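Local coordinates for protein Methylcobalamin\: coenzyme M methyltransferase (Methanosarcina mazei, PDB 4AY8) that catalyses the zinc-dependent transfer of a methyl group from a methylated corrinoid to coenzyme M, a step of methanogenesis, at residues Pro32-Thr37 against Leu75-Leu80; Tyr195-Val200 against Ser237-Val242; Ser241-His246 against Gly262-Ser267; Met258-Phe263 against Gly283-Leu288; Glu270-Ala275 against Val289-Ser294. All blocks are in the same frame, centred on the assembly; numbering follows the deposited sequence.

Contact 1: Pro32-Thr37 against Leu75-Leu80; sequences PVCSVT and LEAVRL. With COM (1-thioethanesulfonic acid), chain C.
Val33 and Glu76 are tied by two hydrogen bonds of opposite sense. Glu76 N donates to Val33 O at 2.8 Å, in the carbonyl plane, and Val33 N donates to Glu76 OE1 at 3.1 Å, nearly straight (172°) but from above the carboxylate plane. Their side chains cross at about a right angle, and a salt bridge from Glu76 OE2 to Arg343 holds the other oxygen of this buried carboxylate.

Apolar contacts fill the middle: Cys34 CB meets Ala77 CB at 3.8 Å, and the CD2 branch of Leu75 rests against Cys34 CA at 3.9 Å. Although 32-37 is not a regular strand, its other flank makes backbone bonds to Leu321, so it bridges the first strand (78-80) and the last (320-323) of the TIM-type barrel of the URO-D family.

Arg79 makes the third group. With CG swung away from the backbone N (chi1 -157°) and a bend at chi2, NE reaches Val36 O at 3.0 Å, an oxygen near the guanidinium plane, though NE itself stands well above the carbonyl plane; Thr37 C lies over one face. A water joins the same oxygen to Arg79 NH2, 2.8 Å from the latter. A leucine here would probably leave Val36 O without this donor and the bridging water without its NH2 partner, and remove a positive charge near coenzyme M.

Contact 2: Tyr195-Val200 against Ser237-Val242; sequences YANAMV and SSVNSV
Asn197 and Asn240 lay their amides against each other with the planes 36° apart, neither stacked nor crossed at a right angle. The Asn197 group leaves the helix with CG beside its own backbone N (chi1 -78°), which brings the amide to the end of helix 221-238, next to the carbonyl of Ser238 and the backbone NH of Asn240. The amide is probably turned over as modelled, so no bond is assigned to its atoms.

One helical turn on, Val200 spreads its two methyls over the loop: CG1 lies 3.5 Å from Asn240 O, and CG2 is 3.5 Å from Ser241 CB. On the inner side Ala196 CB presses on Val239 CG2 at 3.7 Å, and both residues also pack on Ile207 of strand 206-210.

The loop that receives these side chains is itself tightly folded. Asn240 is the centre of an inverse gamma turn, closed by a weak Ser241 N to Val239 O bond of 2.9 Å, after which Ser241 OG donates to Val242 O at 2.8 Å. A leucine in place of Asn197 would probably leave the carbonyl of Ser238 and the NH of Asn240 beside a hydrocarbon group, without a polar neighbour on that side.

The contact thus joins helix 178-202 to the turn between helix 221-238 and strand 242-246, far from the zinc site. Its chemistry is mixed: Ala196 and Val239 form a buried apolar side, and partly exposed Val200 lies between them and the polar groups.

Contact 3: Ser241-His246 against Gly262-Ser267; sequences SVTVLH and GFEGLS. With ZN (zinc ion), chain D; COM (1-thioethanesulfonic acid), chain C.
His246 faces Ser267 across two parallel strands and can be followed outward to the metal. Its CB lies 3.7 Å from Ser267 CB, both on the same face of the sheet, and CG has Ser267 OG as its nearest neighbour at 3.7 Å. Chi1 (172°) carries the ring outward and chi2 (76°) turns ND1 to Ser267 OG, to which it donates at 2.9 Å, the oxygen tilted slightly from the ring plane. CD2 and CE1 flank NE2 near the zinc, CD2 also lying 3.7 Å from the sulfur of coenzyme M, COM S1. NE2 binds zinc at 2.2 Å; COM S1, near the ring plane, is itself a zinc ligand. Cys248 and Cys325 complete the site, so Ser267 is a second-shell residue that probably holds the ring in its rotation.

Behind the ring, Leu245 N donates to Gly265 O at 3.0 Å. Leu245 CB makes a CH-pi contact over one face of Phe263, 3.6 Å from the ring centroid. Further back, Glu264 OE1 accepts from Thr243 N at 2.8 Å, from above the carboxylate plane.

The two strands belong to a beta-alpha-beta crossover through helix 252-259, whose Met258 touches Leu245 and Leu266, while strand 206-210 flanks 242-246 on its other edge.

Contact 4: Met258-Phe263 against Gly283-Leu288; sequences MADCGF and GTRARL
Ala259 and Ala286 bring their CA atoms to within 5.2 Å, where the end of helix 252-259 passes the turn leading into strand 287-292. Their methyls touch, CB to CB, at 4.0 Å, and Ala286 CB also lies 3.9 Å from Phe263 O.

Arg285 folds back over Ala259. Bent at chi2 and again at chi3, its chain lays one face of the guanidinium on Ala259 CB, 3.8 Å from NH2, while the edge turns to Asp260. The salt bridge there runs from Arg285 NH2 to Asp260 OD1 at 2.9 Å and 165°; a weak second bond, from NE, reaches the same oxygen at 3.4 Å. OD1 lies in the guanidinium plane, yet the donor stands well above the carboxylate plane, the two planes being 56° apart, so this is not the flat two-oxygen pairing.

In the TIM-type barrel the contact belongs to the end at which strands 265-267 and 287-292 begin, away from the zinc, which is about 14 Å from the Phe263 side chain. Gly262, at phi 91°, turns the chain out of the helix.

Each charge has a further partner: Asp260 OD2 pairs with Lys229, and Arg285 NH2 also donates to Ser256 OG. A water lies between the two backbones, donating to Arg285 O at 2.8 Å.

Contact 5: Glu270-Ala275 against Val289-Ser294; sequences EKIGSA and VGNVSS
Two flat groups carry the join, the carboxylate of Glu270 and the amide of Asn291. Ser293 comes over a face of the first: its OG donates to Glu270 OE2 at 2.8 Å from 67° out of the carboxylate plane, and Ser293 CB sits 3.2 Å from Glu270 CD. The other oxygen, OE1, receives a water at 2.8 Å that in turn accepts from Ser294 N. The Asn291 amide works at its edge. ND2 donates to Gly273 O at 3.0 Å, an oxygen within the amide plane and met almost in line with its C=O bond, though the N-H is bent (133°), and also to Glu269 O; OD1 takes a water, 2.7 Å away, that links it to Ala275 N.

CG of Asn291 lies between its backbone N and carbonyl carbon (chi1 67°), which turns the amide toward the 270-275 loop. A cis peptide precedes this residue, and Ile272 CG1 packs 3.7 Å from its ND2.

Ser293 also N-caps helix 294-298 by accepting from Phe296 N, so Glu270 grips a cap residue. Such polar loops after the strands are where TIM-barrel enzymes carry their sites; here the Glu270 side chain is about 7 Å from that of the zinc ligand Cys325.

In the fold
The five contacts sample one TIM-type barrel. Contact 1 joins the first strand to the loop that meets the last; contact 2 packs helix 178-202 and the turn before strand 242-246 on strand 206-210; contacts 3, 4 and 5 follow strands 242-246, 265-267 and 287-292. Along the chain, contact 3 starts where contact 2 ends, 3 and 4 share Gly262 and Phe263, and the segments of 4 and 5 alternate. Centres of 3 and 4 are about 8 Å apart, joined by probable backbone bonds of Arg287 to Leu266 and Glu264; 2 and 5 lie about 26 Å apart on opposite sides of the chain's centre. Contacts 1 and 3 touch through Thr37 and His246, so coenzyme M sits where parts far apart in sequence meet.

Contact 1: Pro32-Thr37 against Leu75-Leu80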
# COMPACT_ATOMS: atom_id res chain seq x y z
N PRO A 32 6.42 -14.77 -5.44
CA PRO A 32 6.34 -14.54 -4.01
C PRO A 32 4.92 -14.23 -3.55
O PRO A 32 4.12 -13.67 -4.31
CB PRO A 32 7.25 -13.32 -3.80
CG PRO A 32 7.27 -12.64 -5.07
CD PRO A 32 7.12 -13.69 -6.14
N VAL A 33 4.60 -14.60 -2.32
CA VAL A 33 3.28 -14.33 -1.74
C VAL A 33 3.41 -13.48 -0.47
O VAL A 33 4.07 -13.86 0.51
CB VAL A 33 2.50 -15.64 -1.50
CG1 VAL A 33 3.28 -16.59 -0.61
CG2 VAL A 33 1.11 -15.36 -0.95
N CYS A 34 2.81 -12.30 -0.51
CA CYS A 34 2.89 -11.37 0.61
C CYS A 34 1.79 -10.34 0.47
O CYS A 34 0.93 -10.45 -0.41
CB CYS A 34 4.26 -10.70 0.63
SG CYS A 34 4.54 -9.54 -0.70
N SER A 35 1.77 -9.37 1.37
CA SER A 35 0.80 -8.29 1.30
C SER A 35 1.54 -6.96 1.25
O SER A 35 2.43 -6.72 2.05
CB SER A 35 -0.14 -8.32 2.51
OG SER A 35 -1.09 -7.29 2.42
N VAL A 36 1.16 -6.11 0.30
CA VAL A 36 1.72 -4.75 0.23
C VAL A 36 0.74 -3.76 0.84
O VAL A 36 1.00 -2.57 0.89
CB VAL A 36 2.09 -4.33 -1.22
CG1 VAL A 36 3.06 -5.33 -1.84
CG2 VAL A 36 0.84 -4.15 -2.08
N THR A 37 -0.39 -4.28 1.30
CA THR A 37 -1.42 -3.51 1.98
C THR A 37 -1.46 -3.92 3.45
O THR A 37 -0.75 -4.85 3.87
CB THR A 37 -2.79 -3.72 1.31
OG1 THR A 37 -3.04 -5.12 1.18
CG2 THR A 37 -2.82 -3.07 -0.09
N LEU A 75 3.28 -15.15 5.08
CA LEU A 75 3.43 -14.08 4.10
C LEU A 75 4.92 -13.72 4.05
O LEU A 75 5.58 -13.68 5.10
CB LEU A 75 2.57 -12.86 4.46
CG LEU A 75 1.04 -13.02 4.36
CD1 LEU A 75 0.34 -11.73 4.77
CD2 LEU A 75 0.63 -13.46 2.95
N GLU A 76 5.43 -13.44 2.87
CA GLU A 76 6.87 -13.38 2.67
C GLU A 76 7.44 -11.95 2.69
O GLU A 76 8.41 -11.64 1.99
CB GLU A 76 7.24 -14.15 1.42
CG GLU A 76 6.95 -15.62 1.62
CD GLU A 76 7.06 -16.46 0.37
OE1 GLU A 76 6.90 -15.91 -0.75
OE2 GLU A 76 7.25 -17.68 0.52
N ALA A 77 6.84 -11.12 3.53
CA ALA A 77 7.28 -9.76 3.79
C ALA A 77 6.71 -9.31 5.14
O ALA A 77 5.88 -10.00 5.74
CB ALA A 77 6.82 -8.82 2.70
N VAL A 78 7.16 -8.16 5.61
CA VAL A 78 6.51 -7.48 6.71
C VAL A 78 6.09 -6.11 6.20
O VAL A 78 6.84 -5.45 5.49
CB VAL A 78 7.43 -7.32 7.94
CG1 VAL A 78 6.65 -6.67 9.06
CG2 VAL A 78 7.97 -8.67 8.40
N ARG A 79 4.88 -5.70 6.58
CA ARG A 79 4.28 -4.46 6.11
C ARG A 79 3.78 -3.64 7.29
O ARG A 79 3.11 -4.17 8.18
CB ARG A 79 3.12 -4.79 5.17
CG ARG A 79 2.74 -3.71 4.18
CD ARG A 79 1.87 -2.63 4.80
NE ARG A 79 1.18 -1.79 3.81
CZ ARG A 79 0.32 -0.83 4.16
NH1 ARG A 79 0.06 -0.62 5.44
NH2 ARG A 79 -0.29 -0.07 3.25
N LEU A 80 4.11 -2.34 7.29
CA LEU A 80 3.64 -1.38 8.29
C LEU A 80 3.50 0.01 7.67
O LEU A 80 4.07 0.26 6.61
CB LEU A 80 4.61 -1.31 9.46
CG LEU A 80 5.96 -0.65 9.24
CD1 LEU A 80 6.72 -0.61 10.56
CD2 LEU A 80 6.77 -1.41 8.17
C1 COM C . -5.88 0.34 1.23
C2 COM C . -5.49 0.96 2.57
S1 COM C . -6.59 1.54 0.05
S2 COM C . -4.92 -0.14 3.70
O1S COM C . -6.01 -0.97 4.20
O2S COM C . -4.42 0.67 4.83
O3S COM C . -3.85 -0.99 3.19
O HOH W 1 0.16 -0.02 0.45

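Contact 2: Tyr195-Val200 against Ser237-Val242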
# COMPACT_ATOMS: atom_id res chain seq x y z
N TYR A 195 8.62 11.86 3.25
CA TYR A 195 8.28 10.77 4.15
C TYR A 195 8.77 9.43 3.60
O TYR A 195 9.39 8.65 4.31
CB TYR A 195 6.77 10.77 4.40
CG TYR A 195 6.23 9.71 5.32
CD1 TYR A 195 6.92 9.31 6.44
CD2 TYR A 195 5.01 9.12 5.07
CE1 TYR A 195 6.40 8.35 7.29
CE2 TYR A 195 4.48 8.17 5.91
CZ TYR A 195 5.18 7.78 7.01
OH TYR A 195 4.64 6.82 7.84
N ALA A 196 8.51 9.17 2.32
CA ALA A 196 8.93 7.92 1.69
C ALA A 196 10.46 7.72 1.74
O ALA A 196 10.94 6.64 2.05
CB ALA A 196 8.41 7.84 0.25
N ASN A 197 11.23 8.77 1.48
CA ASN A 197 12.68 8.61 1.53
C ASN A 197 13.17 8.41 2.97
O ASN A 197 14.13 7.67 3.20
CB ASN A 197 13.39 9.78 0.85
CG ASN A 197 13.39 9.68 -0.68
OD1 ASN A 197 13.30 10.69 -1.37
ND2 ASN A 197 13.49 8.48 -1.21
N ALA A 198 12.48 9.02 3.93
CA ALA A 198 12.76 8.80 5.35
C ALA A 198 12.61 7.31 5.71
O ALA A 198 13.41 6.75 6.46
CB ALA A 198 11.85 9.66 6.24
N MSE A 199 11.57 6.68 5.17
CA MSE A 199 11.35 5.25 5.42
C MSE A 199 12.43 4.38 4.77
O MSE A 199 12.81 3.33 5.32
CB MSE A 199 9.96 4.82 4.97
CG MSE A 199 8.83 5.22 5.90
SE MSE A 199 7.09 4.39 5.42
CE MSE A 199 7.18 4.76 3.58
N VAL A 200 12.93 4.82 3.62
CA VAL A 200 14.05 4.14 2.97
C VAL A 200 15.30 4.25 3.85
O VAL A 200 15.95 3.25 4.13
CB VAL A 200 14.33 4.67 1.54
CG1 VAL A 200 15.56 4.00 0.96
CG2 VAL A 200 13.12 4.45 0.64
N SER A 237 9.78 8.62 -9.26
CA SER A 237 11.14 8.89 -9.71
C SER A 237 11.99 9.63 -8.67
O SER A 237 13.21 9.66 -8.79
CB SER A 237 11.15 9.65 -11.04
OG SER A 237 10.46 10.86 -10.92
N SER A 238 11.35 10.20 -7.64
CA SER A 238 12.10 10.92 -6.60
C SER A 238 12.37 10.07 -5.36
O SER A 238 13.16 10.44 -4.49
CB SER A 238 11.38 12.21 -6.18
OG SER A 238 11.10 13.06 -7.28
N VAL A 239 11.69 8.93 -5.26
CA VAL A 239 11.84 8.02 -4.11
C VAL A 239 12.86 6.94 -4.46
O VAL A 239 12.76 6.23 -5.49
CB VAL A 239 10.47 7.44 -3.70
CG1 VAL A 239 10.61 6.33 -2.66
CG2 VAL A 239 9.57 8.56 -3.17
N ASN A 240 13.87 6.86 -3.60
CA ASN A 240 15.07 6.05 -3.82
C ASN A 240 14.89 4.60 -3.40
O ASN A 240 15.63 4.07 -2.58
CB ASN A 240 16.21 6.66 -3.03
CG ASN A 240 16.60 8.00 -3.55
OD1 ASN A 240 17.30 8.11 -4.55
ND2 ASN A 240 16.14 9.05 -2.88
N SER A 241 13.89 3.97 -4.00
CA SER A 241 13.50 2.63 -3.67
C SER A 241 12.69 2.06 -4.83
O SER A 241 12.12 2.80 -5.64
CB SER A 241 12.65 2.68 -2.40
OG SER A 241 12.22 1.40 -2.00
N VAL A 242 12.63 0.74 -4.89
CA VAL A 242 11.55 0.06 -5.59
C VAL A 242 10.23 0.49 -4.95
O VAL A 242 10.13 0.57 -3.72
CB VAL A 242 11.76 -1.46 -5.50
CG1 VAL A 242 10.51 -2.23 -5.90
CG2 VAL A 242 12.98 -1.87 -6.34

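Contact 3: Ser241-His246 against Gly262-Ser267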
# COMPACT_ATOMS: atom_id res chain seq x y z
N SER A 241 13.89 3.97 -4.00
CA SER A 241 13.50 2.63 -3.67
C SER A 241 12.69 2.06 -4.83
O SER A 241 12.12 2.80 -5.64
CB SER A 241 12.65 2.68 -2.40
OG SER A 241 12.22 1.40 -2.00
N VAL A 242 12.63 0.74 -4.89
CA VAL A 242 11.55 0.06 -5.59
C VAL A 242 10.23 0.49 -4.95
O VAL A 242 10.13 0.57 -3.72
CB VAL A 242 11.76 -1.46 -5.50
CG1 VAL A 242 10.51 -2.23 -5.90
CG2 VAL A 242 12.98 -1.87 -6.34
N THR A 243 9.24 0.80 -5.77
CA THR A 243 7.95 1.26 -5.26
C THR A 243 6.79 0.47 -5.86
O THR A 243 6.90 -0.14 -6.93
CB THR A 243 7.71 2.77 -5.55
OG1 THR A 243 7.73 2.98 -6.96
CG2 THR A 243 8.74 3.67 -4.85
N VAL A 244 5.67 0.48 -5.14
CA VAL A 244 4.42 -0.09 -5.61
C VAL A 244 3.28 0.93 -5.47
O VAL A 244 3.19 1.65 -4.47
CB VAL A 244 4.04 -1.37 -4.82
CG1 VAL A 244 2.60 -1.79 -5.14
CG2 VAL A 244 5.04 -2.51 -5.10
N LEU A 245 2.44 0.97 -6.50
CA LEU A 245 1.26 1.85 -6.53
C LEU A 245 -0.00 1.02 -6.43
O LEU A 245 -0.33 0.26 -7.34
CB LEU A 245 1.24 2.64 -7.83
CG LEU A 245 -0.03 3.44 -8.09
CD1 LEU A 245 -0.26 4.48 -6.97
CD2 LEU A 245 -0.00 4.08 -9.48
N HIS A 246 -0.70 1.17 -5.30
CA HIS A 246 -1.98 0.52 -5.07
C HIS A 246 -3.13 1.48 -5.29
O HIS A 246 -3.19 2.53 -4.67
CB HIS A 246 -2.06 0.01 -3.62
CG HIS A 246 -3.40 -0.50 -3.24
ND1 HIS A 246 -3.87 -1.73 -3.65
CD2 HIS A 246 -4.41 0.07 -2.55
CE1 HIS A 246 -5.10 -1.90 -3.21
NE2 HIS A 246 -5.45 -0.82 -2.54
N GLY A 262 6.08 4.96 -13.17
CA GLY A 262 7.43 4.76 -12.62
C GLY A 262 7.50 3.86 -11.39
O GLY A 262 8.56 3.68 -10.82
N PHE A 263 6.36 3.32 -10.96
CA PHE A 263 6.36 2.30 -9.93
C PHE A 263 6.64 0.93 -10.58
O PHE A 263 6.10 0.60 -11.64
CB PHE A 263 5.01 2.25 -9.22
CG PHE A 263 4.59 3.55 -8.60
CD1 PHE A 263 4.11 4.59 -9.38
CD2 PHE A 263 4.66 3.73 -7.23
CE1 PHE A 263 3.73 5.78 -8.81
CE2 PHE A 263 4.27 4.92 -6.66
CZ PHE A 263 3.81 5.95 -7.45
N GLU A 264 7.51 0.14 -9.94
CA GLU A 264 7.84 -1.19 -10.43
C GLU A 264 6.59 -2.08 -10.52
O GLU A 264 6.38 -2.79 -11.52
CB GLU A 264 8.90 -1.84 -9.55
CG GLU A 264 10.34 -1.41 -9.84
CD GLU A 264 10.70 -0.04 -9.28
OE1 GLU A 264 9.94 0.54 -8.49
OE2 GLU A 264 11.77 0.47 -9.65
N GLY A 265 5.78 -2.03 -9.46
CA GLY A 265 4.57 -2.85 -9.33
C GLY A 265 3.29 -2.05 -9.17
O GLY A 265 3.29 -0.96 -8.58
N LEU A 266 2.21 -2.59 -9.72
CA LEU A 266 0.87 -2.06 -9.58
C LEU A 266 0.03 -3.02 -8.74
O LEU A 266 -0.15 -4.18 -9.10
CB LEU A 266 0.21 -1.87 -10.94
CG LEU A 266 0.99 -1.06 -11.99
CD1 LEU A 266 0.13 -0.88 -13.23
CD2 LEU A 266 1.46 0.31 -11.45
N SER A 267 -0.48 -2.54 -7.61
CA SER A 267 -1.31 -3.38 -6.75
C SER A 267 -2.77 -3.07 -7.04
O SER A 267 -3.20 -1.94 -6.89
CB SER A 267 -1.00 -3.13 -5.28
OG SER A 267 -1.97 -3.71 -4.42
ZN ZN D . -7.20 -0.21 -1.39
C1 COM C . -5.88 0.34 1.23
C2 COM C . -5.49 0.96 2.57
S1 COM C . -6.59 1.54 0.05
S2 COM C . -4.92 -0.14 3.70
O1S COM C . -6.01 -0.97 4.20
O2S COM C . -4.42 0.67 4.83
O3S COM C . -3.85 -0.99 3.19
O HOH W 2 13.51 1.99 -8.50
O HOH W 3 10.03 3.42 -8.52

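Contact 4: Met258-Phe263 against Gly283-Leu288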
# COMPACT_ATOMS: atom_id res chain seq x y z
N MSE A 258 -1.35 3.94 -15.03
CA MSE A 258 -0.66 3.51 -13.82
C MSE A 258 0.69 2.91 -14.18
O MSE A 258 1.69 3.15 -13.50
CB MSE A 258 -1.51 2.51 -13.04
CG MSE A 258 -2.70 3.14 -12.37
SE MSE A 258 -3.95 1.87 -11.64
CE MSE A 258 -2.83 1.12 -10.21
N ALA A 259 0.72 2.14 -15.26
CA ALA A 259 1.93 1.47 -15.73
C ALA A 259 2.99 2.44 -16.26
O ALA A 259 4.15 2.07 -16.38
CB ALA A 259 1.58 0.42 -16.76
N ASP A 260 2.59 3.67 -16.58
CA ASP A 260 3.52 4.72 -16.98
C ASP A 260 4.10 5.55 -15.80
O ASP A 260 4.92 6.43 -16.01
CB ASP A 260 2.82 5.70 -17.93
CG ASP A 260 2.54 5.12 -19.30
OD1 ASP A 260 3.21 4.15 -19.71
OD2 ASP A 260 1.65 5.65 -19.97
N CYS A 261 3.67 5.27 -14.58
CA CYS A 261 3.98 6.17 -13.48
C CYS A 261 5.33 5.98 -12.79
O CYS A 261 5.66 6.75 -11.88
CB CYS A 261 2.87 6.14 -12.45
SG CYS A 261 1.39 6.99 -12.96
N GLY A 262 6.08 4.96 -13.17
CA GLY A 262 7.43 4.76 -12.62
C GLY A 262 7.50 3.86 -11.39
O GLY A 262 8.56 3.68 -10.82
N PHE A 263 6.36 3.32 -10.96
CA PHE A 263 6.36 2.30 -9.93
C PHE A 263 6.64 0.93 -10.58
O PHE A 263 6.10 0.60 -11.64
CB PHE A 263 5.01 2.25 -9.22
CG PHE A 263 4.59 3.55 -8.60
CD1 PHE A 263 4.11 4.59 -9.38
CD2 PHE A 263 4.66 3.73 -7.23
CE1 PHE A 263 3.73 5.78 -8.81
CE2 PHE A 263 4.27 4.92 -6.66
CZ PHE A 263 3.81 5.95 -7.45
N GLY A 283 1.70 -4.72 -20.60
CA GLY A 283 2.90 -5.20 -21.28
C GLY A 283 4.06 -5.35 -20.31
O GLY A 283 3.91 -5.95 -19.24
N THR A 284 5.21 -4.79 -20.66
CA THR A 284 6.37 -4.91 -19.79
C THR A 284 6.68 -3.60 -19.08
O THR A 284 7.76 -3.44 -18.50
CB THR A 284 7.62 -5.36 -20.57
OG1 THR A 284 7.83 -4.46 -21.65
CG2 THR A 284 7.46 -6.77 -21.10
N ARG A 285 5.73 -2.67 -19.07
CA ARG A 285 5.98 -1.37 -18.45
C ARG A 285 5.92 -1.40 -16.92
O ARG A 285 6.53 -0.57 -16.27
CB ARG A 285 5.04 -0.31 -19.03
CG ARG A 285 5.31 -0.04 -20.52
CD ARG A 285 3.99 -0.08 -21.29
NE ARG A 285 3.17 0.97 -20.78
CZ ARG A 285 1.86 0.96 -20.67
NH1 ARG A 285 1.12 -0.07 -21.06
NH2 ARG A 285 1.29 2.02 -20.16
N ALA A 286 5.21 -2.37 -16.36
CA ALA A 286 5.11 -2.54 -14.91
C ALA A 286 4.59 -3.93 -14.59
O ALA A 286 3.95 -4.58 -15.42
CB ALA A 286 4.19 -1.47 -14.32
N ARG A 287 4.91 -4.42 -13.39
CA ARG A 287 4.47 -5.75 -12.94
C ARG A 287 3.19 -5.62 -12.13
O ARG A 287 2.87 -4.54 -11.64
CB ARG A 287 5.54 -6.41 -12.07
CG ARG A 287 6.63 -7.20 -12.83
CD ARG A 287 7.29 -6.40 -13.92
NE ARG A 287 7.95 -5.19 -13.42
CZ ARG A 287 8.38 -4.20 -14.19
NH1 ARG A 287 8.26 -4.27 -15.51
NH2 ARG A 287 8.94 -3.12 -13.64
N LEU A 288 2.46 -6.72 -12.01
CA LEU A 288 1.13 -6.71 -11.40
C LEU A 288 1.12 -7.43 -10.06
O LEU A 288 1.69 -8.52 -9.92
CB LEU A 288 0.11 -7.33 -12.37
CG LEU A 288 -1.36 -6.95 -12.23
CD1 LEU A 288 -1.59 -5.44 -12.37
CD2 LEU A 288 -2.24 -7.76 -13.20
O HOH W 4 7.27 0.65 -13.89

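Contact 5: Glu270-Ala275 against Val289-Ser294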
# COMPACT_ATOMS: atom_id res chain seq x y z
N GLU A 270 -9.61 -7.31 -7.25
CA GLU A 270 -10.28 -8.27 -8.11
C GLU A 270 -11.18 -7.59 -9.13
O GLU A 270 -11.62 -8.20 -10.09
CB GLU A 270 -11.12 -9.24 -7.26
CG GLU A 270 -12.41 -8.64 -6.68
CD GLU A 270 -12.22 -7.89 -5.36
OE1 GLU A 270 -11.09 -7.48 -5.04
OE2 GLU A 270 -13.23 -7.70 -4.65
N LYS A 271 -11.46 -6.32 -8.90
CA LYS A 271 -12.38 -5.56 -9.72
C LYS A 271 -11.83 -5.26 -11.12
O LYS A 271 -12.57 -4.79 -11.99
CB LYS A 271 -12.78 -4.28 -9.01
CG LYS A 271 -13.62 -4.54 -7.78
CD LYS A 271 -14.20 -3.28 -7.19
CE LYS A 271 -15.05 -3.58 -5.96
NZ LYS A 271 -16.01 -4.69 -6.20
N ILE A 272 -10.55 -5.53 -11.35
CA ILE A 272 -10.04 -5.44 -12.72
C ILE A 272 -10.44 -6.69 -13.54
O ILE A 272 -10.26 -6.72 -14.75
CB ILE A 272 -8.49 -5.26 -12.79
CG1 ILE A 272 -7.79 -6.48 -12.21
CG2 ILE A 272 -8.04 -3.97 -12.09
CD1 ILE A 272 -6.45 -6.76 -12.85
N GLY A 273 -11.00 -7.69 -12.87
CA GLY A 273 -11.16 -9.01 -13.47
C GLY A 273 -9.93 -9.85 -13.20
O GLY A 273 -9.19 -9.60 -12.23
N SER A 274 -9.67 -10.82 -14.06
CA SER A 274 -8.56 -11.72 -13.86
C SER A 274 -7.23 -10.99 -14.07
O SER A 274 -7.14 -10.05 -14.85
CB SER A 274 -8.65 -12.92 -14.80
OG SER A 274 -8.27 -12.54 -16.11
N ALA A 275 -6.21 -11.44 -13.35
CA ALA A 275 -4.87 -10.90 -13.53
C ALA A 275 -4.46 -10.85 -15.01
O ALA A 275 -3.84 -9.88 -15.44
CB ALA A 275 -3.86 -11.70 -12.72
N VAL A 289 0.48 -6.81 -9.07
CA VAL A 289 0.42 -7.33 -7.70
C VAL A 289 -1.04 -7.47 -7.27
O VAL A 289 -1.83 -6.55 -7.45
CB VAL A 289 1.11 -6.35 -6.73
CG1 VAL A 289 1.06 -6.87 -5.28
CG2 VAL A 289 2.54 -6.08 -7.18
N GLY A 290 -1.39 -8.63 -6.70
CA GLY A 290 -2.76 -8.89 -6.27
C GLY A 290 -3.16 -10.33 -6.51
O GLY A 290 -2.29 -11.20 -6.50
N ASN A 291 -4.46 -10.60 -6.71
CA ASN A 291 -5.54 -9.62 -6.61
C ASN A 291 -6.78 -10.24 -5.96
O ASN A 291 -7.92 -10.01 -6.39
CB ASN A 291 -5.90 -8.97 -7.97
CG ASN A 291 -6.51 -9.94 -8.98
OD1 ASN A 291 -6.25 -11.15 -8.95
ND2 ASN A 291 -7.30 -9.39 -9.92
N VAL A 292 -6.53 -11.03 -4.93
CA VAL A 292 -7.59 -11.81 -4.28
C VAL A 292 -8.38 -10.91 -3.34
O VAL A 292 -7.81 -10.24 -2.47
CB VAL A 292 -6.98 -13.03 -3.54
CG1 VAL A 292 -8.03 -13.80 -2.75
CG2 VAL A 292 -6.25 -13.93 -4.55
N SER A 293 -9.69 -10.87 -3.54
CA SER A 293 -10.57 -9.95 -2.84
C SER A 293 -10.40 -9.99 -1.34
O SER A 293 -10.60 -11.02 -0.71
CB SER A 293 -12.03 -10.28 -3.17
OG SER A 293 -12.90 -9.38 -2.49
N SER A 294 -10.09 -8.86 -0.74
CA SER A 294 -9.98 -8.81 0.71
C SER A 294 -11.34 -8.98 1.42
O SER A 294 -11.47 -9.83 2.29
CB SER A 294 -9.27 -7.53 1.15
OG SER A 294 -7.90 -7.58 0.75
O HOH W 5 -9.91 -6.64 -2.68
O HOH W 6 -6.72 -12.99 -10.93